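PDB 2QR4: peptidase M3B, oligoendopeptidase F, which probably hydrolyses peptide bonds in oligopeptides, as expected of a zinc-dependent endopeptidase of family M3 in clan MA. Local coordinates for residues N241-E246 / S539-E544; Y249-D254 / T554-I559; E444-M449 / Y498-F503; S513-K518 / K547-D552. All coordinates share one frame; numbering follows the deposited sequence.

Contact 1 (N241-E246 / S539-E544)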
loop_
_atom_site.group_PDB
_atom_site.type_symbol
_atom_site.label_atom_id
_atom_site.label_comp_id
_atom_site.label_asym_id
_atom_site.label_seq_id
_atom_site.Cartn_x
_atom_site.Cartn_y
_atom_site.Cartn_z
ATOM N N ASN A 241 16.423 12.844 -13.773
ATOM C CA ASN A 241 16.713 11.728 -14.660
ATOM C C ASN A 241 16.290 11.992 -16.104
ATOM O O ASN A 241 16.512 11.162 -16.981
ATOM C CB ASN A 241 16.171 10.398 -14.114
ATOM C CG ASN A 241 14.681 10.256 -14.280
ATOM O OD1 ASN A 241 14.140 10.536 -15.347
ATOM N ND2 ASN A 241 14.008 9.798 -13.229
ATOM N N ASN A 242 15.702 13.167 -16.338
ATOM C CA ASN A 242 15.400 13.644 -17.694
ATOM C C ASN A 242 16.118 14.967 -17.978
ATOM O O ASN A 242 15.826 15.651 -18.963
ATOM C CB ASN A 242 13.906 13.874 -17.868
ATOM C CG ASN A 242 13.151 12.603 -18.161
ATOM O OD1 ASN A 242 12.540 12.004 -17.268
ATOM N ND2 ASN A 242 13.188 12.178 -19.420
ATOM N N HIS A 243 17.041 15.334 -17.094
ATOM C CA HIS A 243 17.815 16.574 -17.225
ATOM C C HIS A 243 16.921 17.804 -17.358
ATOM O O HIS A 243 17.267 18.779 -18.026
ATOM C CB HIS A 243 18.822 16.469 -18.375
ATOM C CG HIS A 243 19.574 15.175 -18.380
ATOM N ND1 HIS A 243 19.143 14.066 -19.079
ATOM C CD2 HIS A 243 20.705 14.800 -17.738
ATOM C CE1 HIS A 243 19.982 13.068 -18.875
ATOM N NE2 HIS A 243 20.940 13.487 -18.067
ATOM N N ILE A 244 15.769 17.751 -16.698
ATOM C CA ILE A 244 14.895 18.908 -16.607
ATOM C C ILE A 244 15.261 19.678 -15.349
ATOM O O ILE A 244 15.185 19.145 -14.257
ATOM C CB ILE A 244 13.426 18.489 -16.539
ATOM C CG1 ILE A 244 13.080 17.635 -17.763
ATOM C CG2 ILE A 244 12.523 19.719 -16.444
ATOM C CD1 ILE A 244 11.663 17.101 -17.767
ATOM N N PRO A 245 15.709 20.926 -15.507
ATOM C CA PRO A 245 15.986 21.738 -14.327
ATOM C C PRO A 245 14.679 22.028 -13.593
ATOM O O PRO A 245 13.638 22.172 -14.232
ATOM C CB PRO A 245 16.542 23.049 -14.913
ATOM C CG PRO A 245 16.822 22.776 -16.363
ATOM C CD PRO A 245 15.977 21.627 -16.778
ATOM N N GLU A 246 14.730 22.108 -12.265
ATOM C CA GLU A 246 13.547 22.430 -11.466
ATOM C C GLU A 246 12.908 23.762 -11.892
ATOM O O GLU A 246 11.704 23.966 -11.737
ATOM C CB GLU A 246 13.900 22.480 -9.976
ATOM C CG GLU A 246 14.154 21.116 -9.341
ATOM C CD GLU A 246 13.982 21.149 -7.829
ATOM O OE1 GLU A 246 12.877 20.816 -7.344
ATOM O OE2 GLU A 246 14.936 21.531 -7.123
ATOM N N SER A 539 14.253 12.052 -26.984
ATOM C CA SER A 539 15.555 12.304 -26.385
ATOM C C SER A 539 15.460 12.461 -24.878
ATOM O O SER A 539 14.427 12.861 -24.349
ATOM C CB SER A 539 16.181 13.559 -27.005
ATOM O OG SER A 539 17.300 14.006 -26.261
ATOM N N ASP A 540 16.556 12.143 -24.196
ATOM C CA ASP A 540 16.663 12.307 -22.751
ATOM C C ASP A 540 16.884 13.772 -22.392
ATOM O O ASP A 540 17.036 14.117 -21.219
ATOM C CB ASP A 540 17.824 11.465 -22.205
ATOM C CG ASP A 540 17.430 10.020 -21.919
ATOM O OD1 ASP A 540 16.360 9.793 -21.314
ATOM O OD2 ASP A 540 18.203 9.107 -22.283
ATOM N N TYR A 541 16.910 14.632 -23.405
ATOM C CA TYR A 541 17.220 16.041 -23.193
ATOM C C TYR A 541 16.187 16.976 -23.832
ATOM O O TYR A 541 16.535 17.807 -24.674
ATOM C CB TYR A 541 18.624 16.355 -23.713
ATOM C CG TYR A 541 19.739 15.709 -22.918
ATOM C CD1 TYR A 541 20.325 16.366 -21.839
ATOM C CD2 TYR A 541 20.212 14.442 -23.252
ATOM C CE1 TYR A 541 21.345 15.773 -21.110
ATOM C CE2 TYR A 541 21.235 13.841 -22.535
ATOM C CZ TYR A 541 21.797 14.509 -21.463
ATOM O OH TYR A 541 22.812 13.907 -20.750
ATOM N N PRO A 542 14.917 16.865 -23.401
ATOM C CA PRO A 542 13.813 17.618 -23.998
ATOM C C PRO A 542 14.008 19.128 -23.949
ATOM O O PRO A 542 13.615 19.814 -24.892
ATOM C CB PRO A 542 12.605 17.219 -23.143
ATOM C CG PRO A 542 13.188 16.691 -21.870
ATOM C CD PRO A 542 14.455 16.022 -22.283
ATOM N N VAL A 543 14.613 19.656 -22.886
ATOM C CA VAL A 543 14.778 21.105 -22.846
ATOM C C VAL A 543 15.889 21.672 -23.736
ATOM O O VAL A 543 15.769 22.802 -24.203
ATOM C CB VAL A 543 14.686 21.752 -21.409
ATOM C CG1 VAL A 543 14.361 20.733 -20.317
ATOM C CG2 VAL A 543 15.892 22.640 -21.087
ATOM N N GLU A 544 16.937 20.900 -24.019
ATOM C CA GLU A 544 17.937 21.375 -24.990
ATOM C C GLU A 544 17.454 21.178 -26.416
ATOM O O GLU A 544 17.760 21.978 -27.291
ATOM C CB GLU A 544 19.323 20.749 -24.787
ATOM C CG GLU A 544 19.327 19.542 -23.878
ATOM C CD GLU A 544 19.347 19.920 -22.407
ATOM O OE1 GLU A 544 18.623 19.278 -21.620
ATOM O OE2 GLU A 544 20.088 20.860 -22.042
HETATM O O HOH W 1 16.317 18.248 -20.927
#
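Asn242 and His243 lie beside Asp540 and Tyr541, with Asn242 CA 5.4 Å from Asp540 CA. Residues 241-246 link helices 234-240 and 246-258. Residues 539-544 lead into helix 542-548, where Tyr541 takes the N-cap position. An ST turn, Tyr541 N to Ser539 OG, shapes this approach. The main cross-link is made by the His243 ring. It lies almost parallel to the Tyr541 ring as an offset stack, with centroids 4.0 Å apart and planes at 14°. Tyr541 CE1 sits over the centre of the imidazole, whereas His243 ND1 falls toward the rim of the phenol ring. At its edge the same imidazole gives a hydrogen bond from ND1 to Asp540 O, at 3.0 Å and 163°. The acceptor lies near the imidazole plane, but the donor stands above the carbonyl plane. Stack and bond together fix the ring's rotation. Water 1 adds a bridge: it accepts from Val543 N and lies 2.6 Å from Glu544 OE1 and 3.1 Å from His243 O. Val543 CG1 meets Pro245 CD at 4.0 Å, and the buried Ile244 packs its CG1 on Pro542 CG. Outside the two segments, Gln122 of helix 117-124 touches His243. The positive phi of His243 marks it as the C-prime residue of the Schellman motif that ends helix 234-240, here set against the N-terminus of helix 542-548.

Contact 2 (Y249-D254 / T554-I559)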
loop_
_atom_site.group_PDB
_atom_site.type_symbol
_atom_site.label_atom_id
_atom_site.label_comp_id
_atom_site.label_asym_id
_atom_site.label_seq_id
_atom_site.Cartn_x
_atom_site.Cartn_y
_atom_site.Cartn_z
ATOM N N TYR A 249 9.690 23.846 -13.886
ATOM C CA TYR A 249 8.495 23.594 -13.081
ATOM C C TYR A 249 8.054 24.867 -12.324
ATOM O O TYR A 249 6.865 25.201 -12.311
ATOM C CB TYR A 249 8.783 22.457 -12.102
ATOM C CG TYR A 249 7.607 21.629 -11.618
ATOM C CD1 TYR A 249 6.636 22.160 -10.754
ATOM C CD2 TYR A 249 7.501 20.287 -11.978
ATOM C CE1 TYR A 249 5.577 21.357 -10.280
ATOM C CE2 TYR A 249 6.450 19.488 -11.521
ATOM C CZ TYR A 249 5.502 20.013 -10.676
ATOM O OH TYR A 249 4.490 19.177 -10.247
ATOM N N ASP A 250 9.001 25.573 -11.697
ATOM C CA ASP A 250 8.679 26.836 -10.983
ATOM C C ASP A 250 8.098 27.874 -11.926
ATOM O O ASP A 250 7.061 28.459 -11.646
ATOM C CB ASP A 250 9.905 27.444 -10.292
ATOM C CG ASP A 250 10.431 26.585 -9.147
ATOM O OD1 ASP A 250 9.647 25.827 -8.543
ATOM O OD2 ASP A 250 11.643 26.676 -8.851
ATOM N N THR A 251 8.766 28.084 -13.055
ATOM C CA THR A 251 8.290 29.007 -14.075
ATOM C C THR A 251 6.857 28.706 -14.507
ATOM O O THR A 251 6.034 29.615 -14.603
ATOM C CB THR A 251 9.181 28.960 -15.304
ATOM O OG1 THR A 251 10.485 29.413 -14.951
ATOM C CG2 THR A 251 8.629 29.843 -16.388
ATOM N N LEU A 252 6.564 27.435 -14.758
ATOM C CA LEU A 252 5.208 27.028 -15.142
ATOM C C LEU A 252 4.202 27.411 -14.065
ATOM O O LEU A 252 3.220 28.102 -14.339
ATOM C CB LEU A 252 5.131 25.521 -15.417
ATOM C CG LEU A 252 3.713 24.973 -15.596
ATOM C CD1 LEU A 252 3.109 25.356 -16.976
ATOM C CD2 LEU A 252 3.732 23.471 -15.409
ATOM N N VAL A 253 4.454 26.977 -12.837
ATOM C CA VAL A 253 3.528 27.254 -11.740
ATOM C C VAL A 253 3.361 28.766 -11.477
ATOM O O VAL A 253 2.247 29.242 -11.249
ATOM C CB VAL A 253 3.934 26.475 -10.460
ATOM C CG1 VAL A 253 3.124 26.921 -9.254
ATOM C CG2 VAL A 253 3.757 24.984 -10.692
ATOM N N ASP A 254 4.461 29.516 -11.544
ATOM C CA ASP A 254 4.431 30.969 -11.316
ATOM C C ASP A 254 3.713 31.751 -12.398
ATOM O O ASP A 254 2.939 32.660 -12.093
ATOM C CB ASP A 254 5.843 31.539 -11.138
ATOM C CG ASP A 254 6.494 31.067 -9.850
ATOM O OD1 ASP A 254 5.782 30.475 -9.011
ATOM O OD2 ASP A 254 7.715 31.276 -9.674
ATOM N N THR A 554 13.163 27.350 -19.515
ATOM C CA THR A 554 13.588 27.821 -18.205
ATOM C C THR A 554 13.047 29.224 -17.970
ATOM O O THR A 554 13.015 29.701 -16.832
ATOM C CB THR A 554 15.123 27.879 -18.089
ATOM O OG1 THR A 554 15.641 28.742 -19.100
ATOM C CG2 THR A 554 15.744 26.504 -18.264
ATOM N N GLN A 555 12.616 29.877 -19.050
ATOM C CA GLN A 555 12.150 31.265 -18.986
ATOM C C GLN A 555 10.641 31.368 -19.185
ATOM O O GLN A 555 10.020 30.472 -19.735
ATOM C CB GLN A 555 12.880 32.136 -20.012
ATOM C CG GLN A 555 14.394 32.255 -19.804
ATOM C CD GLN A 555 14.762 32.835 -18.451
ATOM O OE1 GLN A 555 15.721 32.399 -17.822
ATOM N NE2 GLN A 555 13.995 33.816 -17.992
ATOM N N ALA A 556 10.066 32.481 -18.748
ATOM C CA ALA A 556 8.616 32.668 -18.706
ATOM C C ALA A 556 7.986 33.021 -20.061
ATOM O O ALA A 556 6.800 32.783 -20.287
ATOM C CB ALA A 556 8.283 33.754 -17.686
ATOM N N ALA A 557 8.783 33.594 -20.954
ATOM C CA ALA A 557 8.263 34.194 -22.173
ATOM C C ALA A 557 7.368 33.252 -22.972
ATOM O O ALA A 557 6.316 33.653 -23.453
ATOM C CB ALA A 557 9.411 34.701 -23.043
ATOM N N TYR A 558 7.775 32.000 -23.114
ATOM C CA TYR A 558 7.026 31.088 -23.967
ATOM C C TYR A 558 5.654 30.785 -23.384
ATOM O O TYR A 558 4.722 30.490 -24.130
ATOM C CB TYR A 558 7.803 29.792 -24.259
ATOM C CG TYR A 558 7.741 28.729 -23.163
ATOM C CD1 TYR A 558 8.302 28.952 -21.905
ATOM C CD2 TYR A 558 7.160 27.488 -23.405
ATOM C CE1 TYR A 558 8.270 27.979 -20.928
ATOM C CE2 TYR A 558 7.138 26.505 -22.431
ATOM C CZ TYR A 558 7.678 26.757 -21.194
ATOM O OH TYR A 558 7.617 25.784 -20.211
ATOM N N ILE A 559 5.517 30.866 -22.063
ATOM C CA ILE A 559 4.200 30.646 -21.480
ATOM C C ILE A 559 3.425 31.939 -21.559
ATOM O O ILE A 559 2.226 31.946 -21.854
ATOM C CB ILE A 559 4.262 30.127 -20.033
ATOM C CG1 ILE A 559 5.013 28.791 -19.989
ATOM C CG2 ILE A 559 2.870 29.923 -19.500
ATOM C CD1 ILE A 559 5.415 28.364 -18.602
#
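Thr251 lays its methyl group, CG2, against the backbone at Ala556, 3.7 Å from Ala556 CA. The same methyl is also 3.7 Å from Gln555 O and touches Ala556 CB. Its hydroxyl meets the preceding carbonyl, Thr554 O. With chi1 at -64°, CG2 is anti to the backbone N and OG1 stands beside that N. OG1 comes 3.2 Å from Thr554 O. Ser247 O, one turn back in its own helix, competes for the same proton, so the bond to Thr554 O is not settled. Further along, Ile559 sends its CG1 branch to helix 246-258. CD1 ends that branch, 3.7 Å from Leu252 CA, so the methyl presses on the helix backbone. It also meets Leu252 CD1 at 4.1 Å, where the two side chains cross at about a right angle. Thr251 thus turns its hydroxyl to the loop carbonyls and packs with its methyl, while Leu252 and Ile559 are buried. Leu252 continues inward onto Phe503 and Ser506 of helix 503-520, and onto Thr440 of helix 418-454. Helix 246-258 is thus wedged between these helices and the start of helix 557-579. Ala556, just before helix 557-579, and Ile559 within it also pack on Val255.

Contact 3 (E444-M449 / Y498-F503); sequences EFEHFM and YNYYVF
Tyr498 and Asn499 bring the backbone past the carboxylate of Glu446 on helix 418-454, whose OE2 lies 3.8 Å from Asn499 C. Tyr498 O is bonded to His218 NE2, and Asn499 O to Ser238 OG, so the carbonyls on the way are held from outside. At Tyr500 the chain turns with positive phi (59°), and its amide gives the direct bond of the contact: Tyr500 N to Glu446 OE2, 2.8 Å and 155°. The amide meets OE2 from above the carboxylate plane. Glu446 gets there with an extended chain, CG anti to the backbone N (chi1 179°). Its CG sits above one face of the Tyr500 ring, offset toward the rim. Beyond that, the Tyr500 ring runs out to His447, and the two meet rim to rim; their closest approach in the model is doubtful. This tyrosine-rich loop precedes helix 503-520 and, as in related M3 peptidases, probably lies near the substrate cleft. Tyr501 N joins the carboxylate through water 3, which is 2.7 Å from that amide and 2.8 Å from Glu446 OE1. Val502 brings CG2 to 3.8 Å from Glu446 OE1; it also packs on Phe442 and Ala443 of helix 418-454. Phe503 N has a weak bond to water 2, which donates to Glu446 OE1 at 3.0 Å.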
loop_
_atom_site.group_PDB
_atom_site.type_symbol
_atom_site.label_atom_id
_atom_site.label_comp_id
_atom_site.label_asym_id
_atom_site.label_seq_id
_atom_site.Cartn_x
_atom_site.Cartn_y
_atom_site.Cartn_z
ATOM N N GLU A 444 0.794 21.608 -9.313
ATOM C CA GLU A 444 0.980 22.401 -8.105
ATOM C C GLU A 444 0.597 21.588 -6.868
ATOM O O GLU A 444 1.309 21.616 -5.862
ATOM C CB GLU A 444 0.183 23.713 -8.173
ATOM C CG GLU A 444 0.514 24.705 -7.031
ATOM C CD GLU A 444 -0.128 26.095 -7.211
ATOM O OE1 GLU A 444 -0.669 26.407 -8.294
ATOM O OE2 GLU A 444 -0.082 26.892 -6.260
ATOM N N PHE A 445 -0.509 20.848 -6.950
ATOM C CA PHE A 445 -0.930 20.014 -5.832
ATOM C C PHE A 445 0.049 18.869 -5.621
ATOM O O PHE A 445 0.411 18.545 -4.489
ATOM C CB PHE A 445 -2.345 19.480 -6.031
ATOM C CG PHE A 445 -2.982 18.978 -4.765
ATOM C CD1 PHE A 445 -3.277 19.853 -3.731
ATOM C CD2 PHE A 445 -3.277 17.624 -4.603
ATOM C CE1 PHE A 445 -3.854 19.393 -2.555
ATOM C CE2 PHE A 445 -3.861 17.154 -3.436
ATOM C CZ PHE A 445 -4.150 18.038 -2.408
ATOM N N GLU A 446 0.501 18.258 -6.705
ATOM C CA GLU A 446 1.467 17.171 -6.563
ATOM C C GLU A 446 2.689 17.632 -5.791
ATOM O O GLU A 446 3.134 16.964 -4.859
ATOM C CB GLU A 446 1.876 16.587 -7.909
ATOM C CG GLU A 446 2.901 15.472 -7.802
ATOM C CD GLU A 446 3.072 14.684 -9.109
ATOM O OE1 GLU A 446 2.740 15.217 -10.190
ATOM O OE2 GLU A 446 3.547 13.525 -9.052
ATOM N N HIS A 447 3.218 18.795 -6.155
ATOM C CA HIS A 447 4.409 19.289 -5.488
ATOM C C HIS A 447 4.102 19.630 -4.036
ATOM O O HIS A 447 4.896 19.331 -3.142
ATOM C CB HIS A 447 5.006 20.492 -6.217
ATOM C CG HIS A 447 6.395 20.822 -5.774
ATOM N ND1 HIS A 447 6.796 22.105 -5.470
ATOM C CD2 HIS A 447 7.473 20.030 -5.564
ATOM C CE1 HIS A 447 8.066 22.094 -5.107
ATOM N NE2 HIS A 447 8.501 20.847 -5.156
ATOM N N PHE A 448 2.947 20.255 -3.811
ATOM C CA PHE A 448 2.490 20.608 -2.459
ATOM C C PHE A 448 2.452 19.375 -1.543
ATOM O O PHE A 448 2.902 19.432 -0.406
ATOM C CB PHE A 448 1.124 21.299 -2.537
ATOM C CG PHE A 448 0.418 21.443 -1.212
ATOM C CD1 PHE A 448 0.650 22.542 -0.400
ATOM C CD2 PHE A 448 -0.508 20.491 -0.797
ATOM C CE1 PHE A 448 -0.024 22.693 0.810
ATOM C CE2 PHE A 448 -1.178 20.625 0.427
ATOM C CZ PHE A 448 -0.940 21.736 1.224
HETATM N N MSE A 449 1.952 18.253 -2.052
HETATM C CA MSE A 449 1.915 17.023 -1.263
HETATM C C MSE A 449 3.305 16.513 -0.885
HETATM O O MSE A 449 3.509 16.078 0.243
HETATM C CB MSE A 449 1.158 15.911 -2.002
HETATM C CG MSE A 449 -0.348 16.055 -1.953
HETATM SE SE MSE A 449 -1.246 14.502 -2.764
HETATM C CE MSE A 449 -0.611 14.688 -4.620
ATOM N N TYR A 498 1.958 8.629 -10.466
ATOM C CA TYR A 498 3.141 8.593 -11.305
ATOM C C TYR A 498 4.217 9.287 -10.485
ATOM O O TYR A 498 4.289 9.095 -9.271
ATOM C CB TYR A 498 2.878 9.308 -12.623
ATOM C CG TYR A 498 1.944 8.539 -13.540
ATOM C CD1 TYR A 498 1.052 7.600 -13.028
ATOM C CD2 TYR A 498 1.945 8.754 -14.910
ATOM C CE1 TYR A 498 0.193 6.890 -13.851
ATOM C CE2 TYR A 498 1.085 8.046 -15.749
ATOM C CZ TYR A 498 0.213 7.118 -15.207
ATOM O OH TYR A 498 -0.632 6.416 -16.026
ATOM N N ASN A 499 5.036 10.112 -11.117
ATOM C CA ASN A 499 6.144 10.737 -10.404
ATOM C C ASN A 499 6.494 12.086 -11.041
ATOM O O ASN A 499 7.450 12.205 -11.805
ATOM C CB ASN A 499 7.360 9.790 -10.415
ATOM C CG ASN A 499 8.440 10.200 -9.427
ATOM O OD1 ASN A 499 8.229 11.068 -8.577
ATOM N ND2 ASN A 499 9.608 9.576 -9.537
ATOM N N TYR A 500 5.710 13.102 -10.738
ATOM C CA TYR A 500 5.920 14.395 -11.357
ATOM C C TYR A 500 5.817 14.301 -12.877
ATOM O O TYR A 500 6.721 14.688 -13.613
ATOM C CB TYR A 500 7.271 14.948 -10.940
ATOM C CG TYR A 500 7.255 15.541 -9.559
ATOM C CD1 TYR A 500 6.749 16.816 -9.338
ATOM C CD2 TYR A 500 7.748 14.838 -8.476
ATOM C CE1 TYR A 500 6.736 17.364 -8.080
ATOM C CE2 TYR A 500 7.745 15.388 -7.211
ATOM C CZ TYR A 500 7.239 16.653 -7.020
ATOM O OH TYR A 500 7.242 17.217 -5.761
ATOM N N TYR A 501 4.680 13.805 -13.329
ATOM C CA TYR A 501 4.438 13.577 -14.734
ATOM C C TYR A 501 3.561 14.662 -15.360
ATOM O O TYR A 501 3.883 15.160 -16.442
ATOM C CB TYR A 501 3.775 12.222 -14.884
ATOM C CG TYR A 501 3.489 11.761 -16.280
ATOM C CD1 TYR A 501 4.442 11.068 -16.998
ATOM C CD2 TYR A 501 2.239 11.951 -16.850
ATOM C CE1 TYR A 501 4.181 10.597 -18.265
ATOM C CE2 TYR A 501 1.955 11.487 -18.114
ATOM C CZ TYR A 501 2.935 10.806 -18.822
ATOM O OH TYR A 501 2.682 10.329 -20.090
ATOM N N VAL A 502 2.479 15.046 -14.678
ATOM C CA VAL A 502 1.466 15.930 -15.294
ATOM C C VAL A 502 1.921 17.306 -15.784
ATOM O O VAL A 502 1.346 17.817 -16.735
ATOM C CB VAL A 502 0.233 16.164 -14.390
ATOM C CG1 VAL A 502 -0.617 14.936 -14.328
ATOM C CG2 VAL A 502 0.662 16.625 -13.013
ATOM N N PHE A 503 2.921 17.916 -15.147
ATOM C CA PHE A 503 3.317 19.270 -15.548
ATOM C C PHE A 503 3.760 19.296 -16.990
ATOM O O PHE A 503 3.724 20.341 -17.640
ATOM C CB PHE A 503 4.425 19.841 -14.664
ATOM C CG PHE A 503 5.813 19.377 -15.024
ATOM C CD1 PHE A 503 6.705 20.238 -15.659
ATOM C CD2 PHE A 503 6.251 18.093 -14.679
ATOM C CE1 PHE A 503 8.011 19.814 -15.976
ATOM C CE2 PHE A 503 7.543 17.658 -14.984
ATOM C CZ PHE A 503 8.427 18.511 -15.641
HETATM O O HOH W 2 3.896 17.290 -12.036
HETATM O O HOH W 3 2.211 13.429 -12.249
#

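Contact 4 (S513-K518 / K547-D552)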
loop_
_atom_site.group_PDB
_atom_site.type_symbol
_atom_site.label_atom_id
_atom_site.label_comp_id
_atom_site.label_asym_id
_atom_site.label_seq_id
_atom_site.Cartn_x
_atom_site.Cartn_y
_atom_site.Cartn_z
ATOM N N SER A 513 2.656 25.944 -28.648
ATOM C CA SER A 513 2.171 27.288 -28.974
ATOM C C SER A 513 3.266 28.236 -29.466
ATOM O O SER A 513 3.061 28.969 -30.429
ATOM C CB SER A 513 1.426 27.913 -27.795
ATOM O OG SER A 513 1.043 29.241 -28.116
ATOM N N ALA A 514 4.423 28.209 -28.808
ATOM C CA ALA A 514 5.583 29.017 -29.214
ATOM C C ALA A 514 6.139 28.603 -30.575
ATOM O O ALA A 514 6.621 29.438 -31.349
ATOM C CB ALA A 514 6.686 28.927 -28.164
ATOM N N LEU A 515 6.089 27.308 -30.856
ATOM C CA LEU A 515 6.577 26.793 -32.125
ATOM C C LEU A 515 5.656 27.121 -33.307
ATOM O O LEU A 515 6.132 27.410 -34.396
ATOM C CB LEU A 515 6.828 25.287 -32.026
ATOM C CG LEU A 515 8.097 24.905 -31.270
ATOM C CD1 LEU A 515 8.183 23.399 -31.117
ATOM C CD2 LEU A 515 9.346 25.462 -32.005
ATOM N N ALA A 516 4.344 27.078 -33.100
ATOM C CA ALA A 516 3.408 27.420 -34.173
ATOM C C ALA A 516 3.486 28.908 -34.499
ATOM O O ALA A 516 3.368 29.307 -35.668
ATOM C CB ALA A 516 1.981 27.036 -33.810
ATOM N N LYS A 517 3.689 29.718 -33.461
ATOM C CA LYS A 517 3.751 31.170 -33.613
ATOM C C LYS A 517 5.021 31.602 -34.349
ATOM O O LYS A 517 5.000 32.567 -35.105
ATOM C CB LYS A 517 3.624 31.866 -32.257
ATOM C CG LYS A 517 3.228 33.345 -32.332
ATOM C CD LYS A 517 4.448 34.265 -32.301
ATOM C CE LYS A 517 5.210 34.133 -30.986
ATOM N NZ LYS A 517 6.123 35.282 -30.746
ATOM N N LYS A 518 6.114 30.874 -34.155
ATOM C CA LYS A 518 7.340 31.148 -34.911
ATOM C C LYS A 518 7.189 30.747 -36.369
ATOM O O LYS A 518 7.749 31.399 -37.263
ATOM C CB LYS A 518 8.551 30.424 -34.310
ATOM C CG LYS A 518 9.096 31.076 -33.061
ATOM C CD LYS A 518 10.308 30.338 -32.515
ATOM C CE LYS A 518 10.761 30.972 -31.200
ATOM N NZ LYS A 518 9.629 31.106 -30.221
ATOM N N LYS A 547 15.282 24.132 -26.650
ATOM C CA LYS A 547 16.153 25.303 -26.730
ATOM C C LYS A 547 16.718 25.493 -28.148
ATOM O O LYS A 547 16.740 26.608 -28.675
ATOM C CB LYS A 547 17.288 25.172 -25.713
ATOM C CG LYS A 547 17.842 26.481 -25.179
ATOM C CD LYS A 547 18.500 26.240 -23.814
ATOM C CE LYS A 547 19.135 27.505 -23.244
ATOM N NZ LYS A 547 20.398 27.879 -23.945
ATOM N N LYS A 548 17.159 24.396 -28.759
ATOM C CA LYS A 548 17.663 24.412 -30.133
ATOM C C LYS A 548 16.581 24.801 -31.141
ATOM O O LYS A 548 16.872 25.400 -32.179
ATOM C CB LYS A 548 18.278 23.056 -30.505
ATOM C CG LYS A 548 19.785 22.965 -30.250
ATOM C CD LYS A 548 20.324 21.540 -30.436
ATOM C CE LYS A 548 20.005 20.651 -29.227
ATOM N NZ LYS A 548 20.235 19.198 -29.486
ATOM N N ALA A 549 15.333 24.466 -30.828
ATOM C CA ALA A 549 14.218 24.820 -31.702
ATOM C C ALA A 549 13.696 26.227 -31.418
ATOM O O ALA A 549 12.725 26.662 -32.034
ATOM C CB ALA A 549 13.095 23.799 -31.585
ATOM N N GLY A 550 14.337 26.927 -30.482
ATOM C CA GLY A 550 14.003 28.323 -30.195
ATOM C C GLY A 550 13.116 28.589 -28.985
ATOM O O GLY A 550 12.754 29.735 -28.726
ATOM N N VAL A 551 12.771 27.540 -28.238
ATOM C CA VAL A 551 11.949 27.680 -27.036
ATOM C C VAL A 551 12.741 27.389 -25.765
ATOM O O VAL A 551 13.078 26.243 -25.487
ATOM C CB VAL A 551 10.767 26.719 -27.070
ATOM C CG1 VAL A 551 9.842 26.964 -25.875
ATOM C CG2 VAL A 551 10.014 26.876 -28.373
ATOM N N ASP A 552 13.036 28.428 -24.992
ATOM C CA ASP A 552 13.754 28.242 -23.745
ATOM C C ASP A 552 12.755 28.076 -22.612
ATOM O O ASP A 552 12.137 29.045 -22.174
ATOM C CB ASP A 552 14.695 29.417 -23.463
ATOM C CG ASP A 552 15.572 29.183 -22.234
ATOM O OD1 ASP A 552 15.230 28.304 -21.406
ATOM O OD2 ASP A 552 16.605 29.876 -22.094
#
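Leu515 and Val551 meet with their side chains at a slant, Leu515 CD2 lying 4.0 Å from Val551 CG2. Leu515 CG is beside the backbone N and anti to the carbonyl carbon (chi1 -76°), which swings the end of a side chain that leaves the helix obliquely toward the 547-552 turn. Its CD2 branch does the reaching. It touches Ala549 O at 3.6 Å and Ala549 CB at 4.1 Å, so one methyl spans the turn from Ala549 to Val551. Val551 CB points toward helix 503-520, and its CG2 settles between Leu515 and Ala514 CB, the latter 3.9 Å away. The small Ala514 side chain lets the two backbones come near here, with Val551 CA 6.9 Å from Ala514 CA. One helical turn on from Ala514, Lys518 lies along the more exposed side of the patch. Its chain is extended until a bend at chi4, and CE passes 3.4 Å from Gly550 O. The contact is thus carried by apolar packing, with the lysine chain alongside. Tyr558 of helix 557-579 packs on Val551, and Ile398 of helix 394-414 lies against Leu515. The turn itself is a Schellman motif that ends helix 542-548: Gly550 has positive phi (100°), and two bonds run back into the last turn, one of them Gly550 N to Lys547 O at 3.0 Å. Helix 503-520 packs against this C-terminal cap.

In the fold
All four contacts join parts of the mainly helical M3 region. Contacts 1 and 2, centres 15 Å apart, follow each other in sequence on their first segments; on the other side, 547-552 of contact 4 lies between them. Contact 3 lies closest to the chain centre, about 10 Å from it, and meets contact 2 through Tyr249, whose ring packs on Phe503 at 3.5 Å (CE2 to CD2). Ile244 of contact 1 also reaches Phe503. Contact 4 touches contact 2 through Tyr558, but its nearest atoms are about 12 Å from contact 3. Helix 361-379 carries the HExxH sequence expected to bind the catalytic zinc; contact 3 may border the substrate cleft.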